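Local coordinates for protein ubiquitin-conjugating ligase MGC351130 (Homo sapiens, PDB 1YRV) that catalyses the covalent attachment of ubiquitin to other proteins, as an E2 conjugating enzyme that accepts ubiquitin from E1 as a thioester, at residues 72-76 against 88-92. Numbering follows the deposited sequence.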
loop_
_atom_site.group_PDB
_atom_site.type_symbol
_atom_site.label_atom_id
_atom_site.label_comp_id
_atom_site.label_asym_id
_atom_site.label_seq_id
_atom_site.Cartn_x
_atom_site.Cartn_y
_atom_site.Cartn_z
ATOM N N PHE A 72 -8.809 0.590 0.602
ATOM C CA PHE A 72 -7.825 0.291 -0.432
ATOM C C PHE A 72 -7.497 -1.197 -0.339
ATOM O O PHE A 72 -7.023 -1.683 0.695
ATOM C CB PHE A 72 -6.555 1.125 -0.231
ATOM C CG PHE A 72 -6.800 2.620 -0.109
ATOM C CD1 PHE A 72 -7.238 3.377 -1.195
ATOM C CD2 PHE A 72 -6.533 3.280 1.079
ATOM C CE1 PHE A 72 -7.389 4.788 -1.092
ATOM C CE2 PHE A 72 -6.679 4.680 1.185
ATOM C CZ PHE A 72 -7.111 5.431 0.093
ATOM N N GLN A 73 -7.801 -1.927 -1.404
ATOM C CA GLN A 73 -7.511 -3.360 -1.457
ATOM C C GLN A 73 -6.284 -3.550 -2.334
ATOM O O GLN A 73 -6.330 -3.327 -3.539
ATOM C CB GLN A 73 -8.686 -4.113 -2.038
ATOM C CG GLN A 73 -9.863 -4.118 -1.122
ATOM C CD GLN A 73 -11.090 -4.605 -1.814
ATOM O OE1 GLN A 73 -11.601 -3.935 -2.710
ATOM N NE2 GLN A 73 -11.571 -5.789 -1.428
ATOM N N LEU A 74 -5.193 -3.979 -1.712
ATOM C CA LEU A 74 -3.923 -4.134 -2.396
ATOM C C LEU A 74 -3.303 -5.509 -2.214
ATOM O O LEU A 74 -3.782 -6.334 -1.439
ATOM C CB LEU A 74 -2.953 -3.111 -1.803
ATOM C CG LEU A 74 -3.469 -1.698 -1.598
ATOM C CD1 LEU A 74 -2.862 -1.074 -0.349
ATOM C CD2 LEU A 74 -3.164 -0.890 -2.824
ATOM N N THR A 75 -2.237 -5.749 -2.970
ATOM C CA THR A 75 -1.445 -6.950 -2.791
ATOM C C THR A 75 -0.036 -6.384 -2.619
ATOM O O THR A 75 0.342 -5.381 -3.257
ATOM C CB THR A 75 -1.436 -7.938 -3.999
ATOM O OG1 THR A 75 -0.857 -7.298 -5.134
ATOM C CG2 THR A 75 -2.807 -8.433 -4.317
ATOM N N ILE A 76 0.744 -7.020 -1.750
ATOM C CA ILE A 76 2.122 -6.579 -1.514
ATOM C C ILE A 76 3.051 -7.772 -1.759
ATOM O O ILE A 76 2.945 -8.805 -1.091
ATOM C CB ILE A 76 2.299 -6.059 -0.060
ATOM C CG1 ILE A 76 1.328 -4.889 0.177
ATOM C CG2 ILE A 76 3.750 -5.651 0.191
ATOM C CD1 ILE A 76 1.507 -4.217 1.496
ATOM N N VAL A 88 6.679 -4.794 -3.672
ATOM C CA VAL A 88 5.994 -4.176 -4.799
ATOM C C VAL A 88 4.513 -4.151 -4.395
ATOM O O VAL A 88 3.922 -5.194 -4.090
ATOM C CB VAL A 88 6.089 -4.991 -6.089
ATOM C CG1 VAL A 88 5.169 -4.364 -7.141
ATOM C CG2 VAL A 88 7.536 -5.034 -6.612
ATOM N N VAL A 89 3.921 -2.968 -4.390
ATOM C CA VAL A 89 2.522 -2.836 -4.015
ATOM C C VAL A 89 1.693 -2.528 -5.268
ATOM O O VAL A 89 2.065 -1.687 -6.106
ATOM C CB VAL A 89 2.322 -1.685 -2.959
ATOM C CG1 VAL A 89 0.840 -1.423 -2.730
ATOM C CG2 VAL A 89 3.001 -2.048 -1.641
ATOM N N LYS A 90 0.579 -3.232 -5.386
ATOM C CA LYS A 90 -0.317 -3.026 -6.491
ATOM C C LYS A 90 -1.753 -3.054 -6.044
ATOM O O LYS A 90 -2.122 -3.792 -5.122
ATOM C CB LYS A 90 -0.115 -4.090 -7.552
ATOM C CG LYS A 90 1.141 -3.891 -8.354
ATOM C CD LYS A 90 1.392 -5.076 -9.273
ATOM C CE LYS A 90 2.682 -4.869 -10.074
ATOM N NZ LYS A 90 2.640 -3.550 -10.839
ATOM N N PHE A 91 -2.558 -2.226 -6.708
ATOM C CA PHE A 91 -3.982 -2.152 -6.445
ATOM C C PHE A 91 -4.630 -3.296 -7.197
ATOM O O PHE A 91 -4.441 -3.425 -8.393
ATOM C CB PHE A 91 -4.527 -0.825 -6.949
ATOM C CG PHE A 91 -4.746 0.157 -5.873
ATOM C CD1 PHE A 91 -5.924 0.150 -5.166
ATOM C CD2 PHE A 91 -3.752 1.065 -5.530
ATOM C CE1 PHE A 91 -6.113 1.016 -4.118
ATOM C CE2 PHE A 91 -3.929 1.944 -4.476
ATOM C CZ PHE A 91 -5.114 1.925 -3.773
ATOM N N ILE A 92 -5.387 -4.130 -6.496
ATOM C CA ILE A 92 -6.043 -5.256 -7.136
ATOM C C ILE A 92 -6.895 -4.755 -8.301
ATOM O O ILE A 92 -6.833 -5.306 -9.409
ATOM C CB ILE A 92 -6.897 -6.039 -6.111
ATOM C CG1 ILE A 92 -5.971 -6.898 -5.247
ATOM C CG2 ILE A 92 -7.933 -6.896 -6.822
ATOM C CD1 ILE A 92 -6.470 -7.163 -3.851
HETATM O O HOH W 1 1.995 -6.545 -5.657
#
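With chi1 at -102°, an unusual value, the ring of Phe91 swings back toward strand 71-77, while in Leu74 chi1 sets CG beside the backbone N and the rotation about CB-CG (chi2 145°, off the usual staggered positions) then carries CD2 over that ring. The result is a CH-pi contact: Leu74 CD2 lies 3.3 Å from the centroid of the Phe91 ring, only 10° off the normal, and is nearly equidistant from all six carbons. The ring is also met at its edge, in plane, where Phe72 CD1 comes within 3.6 Å of Phe91 CZ. Beyond Leu74 on the same face, Ile76 and Val89 run side by side, with Ile76 CG1 3.8 Å from Val89 CG2. Leu135 of helix 124-135 touches Phe72 and Phe91, and Leu128 touches Ile76, which identifies this as the face of the sheet packed against that helix.

The two strands are the last in the four-stranded antiparallel meander of the E2 catalytic (UBC) core. Thr75 and Lys90 form its hydrogen-bonded pair here: Thr75 N reaches Lys90 O at 2.9 Å and Lys90 N returns to Thr75 O at 3.0 Å. Leu74-Phe91 and Ile76-Val89 are the flanking non-hydrogen-bonded pairs. Just past the strand end, Ile92 N still donates to Gln73 O, at 3.2 Å.

On the opposite face, Thr75 has its methyl and hydroxyl engaged separately. The Thr75 side chain crosses that of Ile92 at about a right angle, with CG2 3.6 Å from Ile92 CG1, whereas OG1 hydrogen-bonds a water that donates to Val88 O, bridging the strands. The Phe91 side chain lies about 10 Å from that of Cys108, the predicted thioester-forming residue.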